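Local coordinates for ubiquitin-conjugating enzyme-like protein (Leishmania mexicana, PDB 6ZM3), which probably acts as a catalytically inactive ubiquitin E2 variant that partners an active ubiquitin-conjugating enzyme in building ubiquitin chains, at residues N10-E15 / R110-L115; G51-T56 / E119-M124; V85-V90 / P127-L132. One frame throughout, in Å; residues are numbered along the deposited sequence.

Contact 1 (N10-E15 / R110-L115); sequences NFRLLE and RTTMEL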
loop_
_atom_site.group_PDB
_atom_site.type_symbol
_atom_site.label_atom_id
_atom_site.label_comp_id
_atom_site.label_asym_id
_atom_site.label_seq_id
_atom_site.Cartn_x
_atom_site.Cartn_y
_atom_site.Cartn_z
ATOM N N ASN B 10 4.149 27.203 -11.248
ATOM C CA ASN B 10 3.374 27.156 -10.022
ATOM C C ASN B 10 1.886 27.206 -10.384
ATOM O O ASN B 10 1.089 26.538 -9.758
ATOM C CB ASN B 10 3.772 28.253 -9.031
ATOM C CG ASN B 10 5.181 28.132 -8.492
ATOM O OD1 ASN B 10 5.812 27.092 -8.640
ATOM N ND2 ASN B 10 5.672 29.183 -7.856
ATOM N N PHE B 11 1.512 28.020 -11.378
ATOM C CA PHE B 11 0.104 28.123 -11.750
ATOM C C PHE B 11 -0.376 26.933 -12.570
ATOM O O PHE B 11 -1.526 26.549 -12.460
ATOM C CB PHE B 11 -0.190 29.440 -12.476
ATOM C CG PHE B 11 -0.216 30.621 -11.534
ATOM C CD1 PHE B 11 -1.272 30.798 -10.646
ATOM C CD2 PHE B 11 0.856 31.499 -11.473
ATOM C CE1 PHE B 11 -1.288 31.871 -9.762
ATOM C CE2 PHE B 11 0.827 32.591 -10.607
ATOM C CZ PHE B 11 -0.239 32.777 -9.748
ATOM N N ARG B 12 0.501 26.333 -13.378
ATOM C CA ARG B 12 0.186 25.047 -13.994
ATOM C C ARG B 12 -0.132 23.989 -12.931
ATOM O O ARG B 12 -1.111 23.265 -13.052
ATOM C CB ARG B 12 1.307 24.630 -14.957
ATOM C CG ARG B 12 1.175 23.201 -15.467
ATOM C CD ARG B 12 -0.150 22.887 -16.143
ATOM N NE ARG B 12 0.089 21.528 -16.583
ATOM C CZ ARG B 12 0.570 21.194 -17.776
ATOM N NH1 ARG B 12 0.773 22.132 -18.688
ATOM N NH2 ARG B 12 0.794 19.916 -18.050
ATOM N N LEU B 13 0.697 23.919 -11.885
ATOM C CA LEU B 13 0.497 22.883 -10.875
ATOM C C LEU B 13 -0.738 23.179 -10.020
ATOM O O LEU B 13 -1.467 22.256 -9.674
ATOM C CB LEU B 13 1.785 22.747 -10.076
ATOM C CG LEU B 13 2.890 21.982 -10.812
ATOM C CD1 LEU B 13 4.209 22.163 -10.091
ATOM C CD2 LEU B 13 2.549 20.510 -10.911
ATOM N N LEU B 14 -1.017 24.472 -9.762
ATOM C CA LEU B 14 -2.302 24.820 -9.145
ATOM C C LEU B 14 -3.477 24.370 -10.009
ATOM O O LEU B 14 -4.515 23.985 -9.484
ATOM C CB LEU B 14 -2.373 26.331 -8.908
ATOM C CG LEU B 14 -1.602 26.827 -7.690
ATOM C CD1 LEU B 14 -1.240 28.304 -7.809
ATOM C CD2 LEU B 14 -2.383 26.581 -6.398
ATOM N N GLU B 15 -3.364 24.520 -11.338
ATOM C CA GLU B 15 -4.421 24.058 -12.232
ATOM C C GLU B 15 -4.641 22.556 -12.058
ATOM O O GLU B 15 -5.761 22.059 -11.960
ATOM C CB GLU B 15 -4.091 24.383 -13.701
ATOM C CG GLU B 15 -5.197 23.958 -14.671
ATOM C CD GLU B 15 -5.031 24.545 -16.062
ATOM O OE1 GLU B 15 -3.975 24.320 -16.669
ATOM O OE2 GLU B 15 -5.936 25.267 -16.515
ATOM N N ARG B 110 1.205 20.417 -22.928
ATOM C CA ARG B 110 -0.198 20.369 -22.541
ATOM C C ARG B 110 -0.535 19.100 -21.749
ATOM O O ARG B 110 -1.618 18.983 -21.165
ATOM C CB ARG B 110 -1.095 20.577 -23.768
ATOM C CG ARG B 110 -1.178 22.029 -24.226
ATOM C CD ARG B 110 -1.904 22.113 -25.563
ATOM N NE ARG B 110 -1.148 21.508 -26.664
ATOM C CZ ARG B 110 -1.603 21.288 -27.899
ATOM N NH1 ARG B 110 -2.835 21.622 -28.247
ATOM N NH2 ARG B 110 -0.817 20.723 -28.794
ATOM N N THR B 111 0.387 18.126 -21.789
ATOM C CA THR B 111 0.127 16.807 -21.249
ATOM C C THR B 111 0.209 16.924 -19.718
ATOM O O THR B 111 1.184 17.444 -19.177
ATOM C CB THR B 111 0.978 15.756 -22.005
ATOM O OG1 THR B 111 1.969 16.404 -22.804
ATOM C CG2 THR B 111 0.211 15.018 -23.075
ATOM N N THR B 112 -0.850 16.476 -19.041
ATOM C CA THR B 112 -0.918 16.585 -17.582
ATOM C C THR B 112 -0.431 15.295 -16.929
ATOM O O THR B 112 -0.383 14.251 -17.591
ATOM C CB THR B 112 -2.352 16.855 -17.135
ATOM O OG1 THR B 112 -3.118 15.726 -17.527
ATOM C CG2 THR B 112 -2.936 18.082 -17.809
ATOM N N MET B 113 -0.124 15.355 -15.621
ATOM C CA MET B 113 0.268 14.144 -14.902
ATOM C C MET B 113 -0.806 13.065 -14.999
ATOM O O MET B 113 -0.483 11.889 -15.165
ATOM C CB MET B 113 0.602 14.425 -13.436
ATOM C CG MET B 113 1.849 15.234 -13.268
ATOM S SD MET B 113 2.150 15.585 -11.532
ATOM C CE MET B 113 1.316 17.161 -11.364
ATOM N N GLU B 114 -2.093 13.446 -14.927
ATOM C CA GLU B 114 -3.145 12.463 -15.076
ATOM C C GLU B 114 -3.126 11.775 -16.454
ATOM O O GLU B 114 -3.350 10.557 -16.564
ATOM C CB GLU B 114 -4.499 13.096 -14.735
ATOM C CG GLU B 114 -5.628 12.103 -14.865
ATOM C CD GLU B 114 -7.042 12.600 -14.620
ATOM O OE1 GLU B 114 -7.212 13.788 -14.263
ATOM O OE2 GLU B 114 -7.973 11.776 -14.780
ATOM N N LEU B 115 -2.917 12.561 -17.519
ATOM C CA LEU B 115 -2.824 11.976 -18.855
ATOM C C LEU B 115 -1.591 11.059 -18.963
ATOM O O LEU B 115 -1.681 9.998 -19.576
ATOM C CB LEU B 115 -2.861 13.091 -19.915
ATOM C CG LEU B 115 -2.938 12.659 -21.390
ATOM C CD1 LEU B 115 -4.079 11.683 -21.669
ATOM C CD2 LEU B 115 -3.063 13.881 -22.282
#

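Contact 2 (G51-T56 / E119-M124); sequences GPPSTT and ELRKEM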
loop_
_atom_site.group_PDB
_atom_site.type_symbol
_atom_site.label_atom_id
_atom_site.label_comp_id
_atom_site.label_asym_id
_atom_site.label_seq_id
_atom_site.Cartn_x
_atom_site.Cartn_y
_atom_site.Cartn_z
ATOM N N GLY B 51 -4.186 -1.658 -12.885
ATOM C CA GLY B 51 -3.818 -2.387 -14.093
ATOM C C GLY B 51 -5.064 -2.739 -14.902
ATOM O O GLY B 51 -6.077 -3.126 -14.339
ATOM N N PRO B 52 -5.064 -2.540 -16.241
ATOM C CA PRO B 52 -6.267 -2.787 -17.042
ATOM C C PRO B 52 -6.723 -4.236 -17.124
ATOM O O PRO B 52 -5.894 -5.137 -17.053
ATOM C CB PRO B 52 -5.877 -2.317 -18.448
ATOM C CG PRO B 52 -4.359 -2.328 -18.453
ATOM C CD PRO B 52 -3.928 -2.032 -17.028
ATOM N N PRO B 53 -8.038 -4.484 -17.330
ATOM C CA PRO B 53 -8.582 -5.838 -17.442
ATOM C C PRO B 53 -7.981 -6.619 -18.609
ATOM O O PRO B 53 -7.516 -6.020 -19.582
ATOM C CB PRO B 53 -10.057 -5.629 -17.802
ATOM C CG PRO B 53 -10.360 -4.209 -17.416
ATOM C CD PRO B 53 -9.054 -3.449 -17.547
ATOM N N SER B 54 -8.010 -7.955 -18.492
ATOM C CA SER B 54 -7.559 -8.860 -19.544
ATOM C C SER B 54 -6.116 -8.568 -19.977
ATOM O O SER B 54 -5.785 -8.498 -21.161
ATOM C CB SER B 54 -8.535 -8.861 -20.686
ATOM O OG SER B 54 -9.821 -9.186 -20.185
ATOM N N THR B 55 -5.255 -8.409 -18.972
ATOM C CA THR B 55 -3.831 -8.179 -19.105
ATOM C C THR B 55 -3.203 -8.890 -17.906
ATOM O O THR B 55 -3.938 -9.299 -17.005
ATOM C CB THR B 55 -3.497 -6.677 -19.128
ATOM O OG1 THR B 55 -3.661 -6.130 -17.815
ATOM C CG2 THR B 55 -4.298 -5.851 -20.119
ATOM N N THR B 56 -1.878 -9.041 -17.905
ATOM C CA THR B 56 -1.173 -9.630 -16.769
ATOM C C THR B 56 -0.939 -8.573 -15.689
ATOM O O THR B 56 -0.429 -8.877 -14.615
ATOM C CB THR B 56 0.211 -10.128 -17.191
ATOM O OG1 THR B 56 0.758 -9.077 -17.986
ATOM C CG2 THR B 56 0.143 -11.426 -17.968
ATOM N N GLU B 119 -1.896 7.178 -20.024
ATOM C CA GLU B 119 -1.052 6.747 -21.133
ATOM C C GLU B 119 -0.112 5.605 -20.729
ATOM O O GLU B 119 0.148 4.723 -21.557
ATOM C CB GLU B 119 -0.325 7.916 -21.793
ATOM C CG GLU B 119 -1.260 8.856 -22.570
ATOM C CD GLU B 119 -1.862 8.265 -23.834
ATOM O OE1 GLU B 119 -1.091 7.672 -24.603
ATOM O OE2 GLU B 119 -3.105 8.316 -24.008
ATOM N N LEU B 120 0.396 5.608 -19.485
ATOM C CA LEU B 120 1.080 4.424 -18.961
ATOM C C LEU B 120 0.129 3.236 -18.822
ATOM O O LEU B 120 0.492 2.086 -19.097
ATOM C CB LEU B 120 1.782 4.784 -17.650
ATOM C CG LEU B 120 3.011 5.653 -17.848
ATOM C CD1 LEU B 120 3.497 6.256 -16.534
ATOM C CD2 LEU B 120 4.123 4.818 -18.496
ATOM N N ARG B 121 -1.127 3.499 -18.431
ATOM C CA ARG B 121 -2.110 2.441 -18.316
ATOM C C ARG B 121 -2.481 1.842 -19.674
ATOM O O ARG B 121 -2.640 0.633 -19.789
ATOM C CB ARG B 121 -3.354 2.922 -17.556
ATOM C CG ARG B 121 -4.239 1.774 -17.107
ATOM C CD ARG B 121 -5.423 2.312 -16.339
ATOM N NE ARG B 121 -6.499 1.369 -16.156
ATOM C CZ ARG B 121 -7.501 1.181 -17.025
ATOM N NH1 ARG B 121 -7.524 1.803 -18.199
ATOM N NH2 ARG B 121 -8.458 0.330 -16.732
ATOM N N LYS B 122 -2.578 2.675 -20.711
ATOM C CA LYS B 122 -2.824 2.155 -22.048
ATOM C C LYS B 122 -1.634 1.297 -22.491
ATOM O O LYS B 122 -1.850 0.255 -23.093
ATOM C CB LYS B 122 -3.018 3.302 -23.045
ATOM C CG LYS B 122 -4.241 4.193 -22.848
ATOM C CD LYS B 122 -4.634 4.919 -24.125
ATOM N N GLU B 123 -0.396 1.701 -22.149
ATOM C CA GLU B 123 0.813 0.958 -22.503
ATOM C C GLU B 123 0.708 -0.490 -22.042
ATOM O O GLU B 123 1.289 -1.371 -22.665
ATOM C CB GLU B 123 2.088 1.527 -21.869
ATOM C CG GLU B 123 2.680 2.732 -22.567
ATOM C CD GLU B 123 3.423 2.475 -23.871
ATOM O OE1 GLU B 123 3.468 1.304 -24.326
ATOM O OE2 GLU B 123 3.953 3.445 -24.440
ATOM N N MET B 124 -0.011 -0.715 -20.928
ATOM C CA MET B 124 -0.173 -2.030 -20.344
ATOM C C MET B 124 -1.183 -2.850 -21.142
ATOM O O MET B 124 -1.160 -4.075 -21.088
ATOM C CB MET B 124 -0.654 -1.903 -18.892
ATOM C CG MET B 124 0.353 -1.242 -17.998
ATOM S SD MET B 124 -0.319 -0.877 -16.329
ATOM C CE MET B 124 1.059 0.053 -15.675
HETATM O O HOH W 1 -8.549 -1.492 -14.558
#

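Contact 3 (V85-V90 / P127-L132); sequences VNLPCV and PQNRKL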
loop_
_atom_site.group_PDB
_atom_site.type_symbol
_atom_site.label_atom_id
_atom_site.label_comp_id
_atom_site.label_asym_id
_atom_site.label_seq_id
_atom_site.Cartn_x
_atom_site.Cartn_y
_atom_site.Cartn_z
ATOM N N VAL B 85 7.061 -3.405 -12.159
ATOM C CA VAL B 85 6.378 -3.733 -13.404
ATOM C C VAL B 85 7.411 -4.246 -14.400
ATOM O O VAL B 85 8.596 -3.896 -14.306
ATOM C CB VAL B 85 5.623 -2.519 -13.991
ATOM C CG1 VAL B 85 4.388 -2.180 -13.164
ATOM C CG2 VAL B 85 6.523 -1.292 -14.141
ATOM N N ASN B 86 6.909 -5.065 -15.335
ATOM C CA ASN B 86 7.601 -5.415 -16.573
ATOM C C ASN B 86 6.862 -4.744 -17.734
ATOM O O ASN B 86 5.810 -5.214 -18.195
ATOM C CB ASN B 86 7.670 -6.934 -16.762
ATOM C CG ASN B 86 8.331 -7.364 -18.061
ATOM O OD1 ASN B 86 9.124 -6.612 -18.644
ATOM N ND2 ASN B 86 8.004 -8.575 -18.513
ATOM N N LEU B 87 7.421 -3.607 -18.144
ATOM C CA LEU B 87 6.876 -2.758 -19.191
ATOM C C LEU B 87 8.055 -2.121 -19.915
ATOM O O LEU B 87 9.005 -1.662 -19.299
ATOM C CB LEU B 87 5.973 -1.700 -18.530
ATOM C CG LEU B 87 5.025 -0.951 -19.463
ATOM C CD1 LEU B 87 3.917 -1.884 -19.956
ATOM C CD2 LEU B 87 4.438 0.288 -18.767
ATOM N N PRO B 88 8.052 -2.088 -21.266
ATOM C CA PRO B 88 9.217 -1.631 -22.032
ATOM C C PRO B 88 9.718 -0.241 -21.676
ATOM O O PRO B 88 10.917 -0.064 -21.508
ATOM C CB PRO B 88 8.763 -1.708 -23.499
ATOM C CG PRO B 88 7.658 -2.724 -23.480
ATOM C CD PRO B 88 6.965 -2.562 -22.132
ATOM N N CYS B 89 8.804 0.725 -21.465
ATOM C CA CYS B 89 9.241 2.088 -21.226
ATOM C C CYS B 89 9.700 2.296 -19.785
ATOM O O CYS B 89 10.063 3.406 -19.409
ATOM C CB CYS B 89 8.151 3.093 -21.598
ATOM S SG CYS B 89 6.609 2.831 -20.677
ATOM N N VAL B 90 9.650 1.238 -18.968
ATOM C CA VAL B 90 10.085 1.353 -17.578
ATOM C C VAL B 90 11.437 0.673 -17.395
ATOM O O VAL B 90 11.557 -0.519 -17.670
ATOM C CB VAL B 90 9.042 0.710 -16.648
ATOM C CG1 VAL B 90 9.471 0.877 -15.191
ATOM C CG2 VAL B 90 7.674 1.350 -16.856
ATOM N N PRO B 127 -1.544 -4.684 -27.412
ATOM C CA PRO B 127 -1.506 -6.116 -27.719
ATOM C C PRO B 127 -0.128 -6.699 -27.394
ATOM O O PRO B 127 -0.024 -7.844 -26.963
ATOM C CB PRO B 127 -1.911 -6.185 -29.209
ATOM C CG PRO B 127 -2.622 -4.857 -29.453
ATOM C CD PRO B 127 -1.876 -3.857 -28.587
ATOM N N GLN B 128 0.931 -5.903 -27.580
ATOM C CA GLN B 128 2.280 -6.425 -27.441
ATOM C C GLN B 128 2.664 -6.604 -25.967
ATOM O O GLN B 128 3.478 -7.466 -25.649
ATOM C CB GLN B 128 3.285 -5.567 -28.204
ATOM C CG GLN B 128 3.514 -4.173 -27.627
ATOM C CD GLN B 128 4.938 -3.725 -27.880
ATOM O OE1 GLN B 128 5.552 -4.086 -28.884
ATOM N NE2 GLN B 128 5.496 -2.940 -26.972
ATOM N N ASN B 129 2.083 -5.795 -25.071
ATOM C CA ASN B 129 2.591 -5.686 -23.707
ATOM C C ASN B 129 1.668 -6.410 -22.731
ATOM O O ASN B 129 2.088 -6.755 -21.631
ATOM C CB ASN B 129 2.770 -4.233 -23.251
ATOM C CG ASN B 129 3.766 -3.434 -24.062
ATOM O OD1 ASN B 129 4.730 -3.983 -24.586
ATOM N ND2 ASN B 129 3.555 -2.131 -24.171
ATOM N N ARG B 130 0.425 -6.668 -23.150
ATOM C CA ARG B 130 -0.620 -7.184 -22.281
ATOM C C ARG B 130 -0.325 -8.613 -21.797
ATOM O O ARG B 130 -1.089 -9.169 -21.008
ATOM C CB ARG B 130 -2.000 -6.950 -22.919
ATOM C CG ARG B 130 -2.501 -8.041 -23.851
ATOM C CD ARG B 130 -4.018 -7.996 -23.975
ATOM N NE ARG B 130 -4.438 -7.073 -25.016
ATOM C CZ ARG B 130 -5.220 -7.364 -26.063
ATOM N NH1 ARG B 130 -5.731 -8.576 -26.217
ATOM N NH2 ARG B 130 -5.509 -6.422 -26.945
ATOM N N LYS B 131 0.795 -9.204 -22.239
ATOM C CA LYS B 131 1.091 -10.567 -21.846
ATOM C C LYS B 131 2.464 -10.643 -21.202
ATOM O O LYS B 131 2.893 -11.745 -20.894
ATOM C CB LYS B 131 1.040 -11.537 -23.037
ATOM C CG LYS B 131 -0.347 -11.737 -23.625
ATOM C CD LYS B 131 -0.358 -12.435 -24.966
ATOM C CE LYS B 131 -1.737 -12.404 -25.592
ATOM N NZ LYS B 131 -2.030 -11.086 -26.210
ATOM N N LEU B 132 3.142 -9.497 -21.021
ATOM C CA LEU B 132 4.441 -9.507 -20.372
ATOM C C LEU B 132 4.277 -10.105 -18.978
ATOM O O LEU B 132 3.357 -9.743 -18.249
ATOM C CB LEU B 132 5.008 -8.081 -20.337
ATOM C CG LEU B 132 5.363 -7.479 -21.701
ATOM C CD1 LEU B 132 5.729 -6.007 -21.579
ATOM C CD2 LEU B 132 6.512 -8.221 -22.369
#

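Contact 1 (N10-E15 / R110-L115)
R12 turns the edge of its guanidinium group to the backbone of R110-L115. T111 O lies at that edge, close to the guanidinium plane and 2.7 Å from R12 NH2, while R110 C and T112 CA lie obliquely around the group, T112 CA at 3.8 Å from R12 NH2. The side chain leaves its helix with CG anti to the backbone N (chi1 170°) and then bends at chi2 (56°), which carries the planar end across to the turn that precedes helix 113-125. NE forms a salt bridge with E16 OE2 and NH1 a hydrogen bond with R109 O, so the rotation of the group is fixed from more than one direction. Y72 and P73 pack on the same side chain.

E16 does double duty, because its OE1 accepts from M113 N at the start of the second helix; a carboxylate there should be favoured by the positive end of the helix dipole. T112 is the N-cap of that helix. Its OG1 accepts from L115 N at 3.2 Å with an N-H...O angle of 163°. In the ubiquitin-conjugating (UBC) fold the N-terminal helix packs beside the four-stranded antiparallel sheet, and here it meets the beginning of the helix that crosses that sheet.

Beside the arginine lies a small apolar touch. L13 CD2 meets M113 CE at 3.6 Å, the two side chains crossing at about a right angle. W45 of strand 44-50 packs on both.

Contact 2 (G51-T56 / E119-M124)
P52 lays its ring against both R121 and M124. Its CB sits over the centre of one face of the R121 guanidinium, 4.0 Å above the plane, and the two side chains slide past each other in opposite directions, so P52 CD also reaches R121 CG at 3.8 Å. M124 crosses the proline at about a right angle: P52 CG touches M124 CB at 3.8 Å, and P52 CD lies near M124 SD. Alongside, T55 CG2 approaches M124 O at 3.7 Å, a buried carbonyl with no polar partner in the model.

R121 leaves the helix with CG anti to the backbone N (chi1 -165°) and runs extended from CG to NE, which carries the guanidinium along the proline. In the next shell its edge is held: NE donates to V50 O, and NH2 gives 2.8 Å to a water in the guanidinium plane, which in turn donates to G51 O at 3.0 Å. T55 OG1 braces the loop from within, donating to P52 O over 2.6 Å.

These prolines open the loop that runs from strand 44-50 to strand 61-67 of the UBC sheet, and the contact pins it to helix 113-125. I49 of strand 44-50 touches R121 and M124; F57 and, from strand 78-81, F81 pack on M124.

Contact 3 (V85-V90 / P127-L132)
P88 and N129 approach from opposite directions, P88 CG lying 3.4 Å from N129 OD1, with P88 CD close to the amide carbon too. L132 enters the same group obliquely, its CD1 touching P88 CD at 3.7 Å and N86 O at 3.5 Å. N86 then crosses L132 at about a right angle, so that its ND2 lies 3.5 Å from L132 CB; with CG anti to the backbone N (chi1 178°), the amide extends toward the leucine.

Both partners are loops shaped by type I turns, L87-V90 on one side and N129-L132 on the other. By position, 85-90 probably corresponds to the stretch leading toward the active-site cysteine in active E2 enzymes, while 127-132 follows helix 113-125, where those enzymes add further helices that E2 variants lack.

The amide nitrogens bond outside the two segments: N129 ND2 to E123 O and N86 ND2 to V133 O. Within its own segment, N129 OD1 receives a weak bond from Q128 NE2 at 2.7 Å. Deeper in, L87 CD1 approaches N129 CB at 4.2 Å, and the leucine also packs on F57 and M124.

How the contacts relate
From the N terminus the chain supplies 10-15, 51-56 and 85-90, and then their partners 110-115, 119-124 and 127-132 in the same order, so the three contacts all cross and none nests. Contact 1 closes a 94-residue loop that holds the whole sheet, contact 2 one of 62 residues and contact 3 one of 36. Contacts 1 and 2 use the start and the later turns of helix 113-125, with centres about 23 Å apart. Contacts 2 and 3 touch directly: T56 OG1 and L132 O lie 2.7 Å apart, a probable hydrogen bond. Together they tie the N-terminal helix, the loop after strand 44-50 and the loop at 85-90 to helix 113-125 and the segments just before and after it.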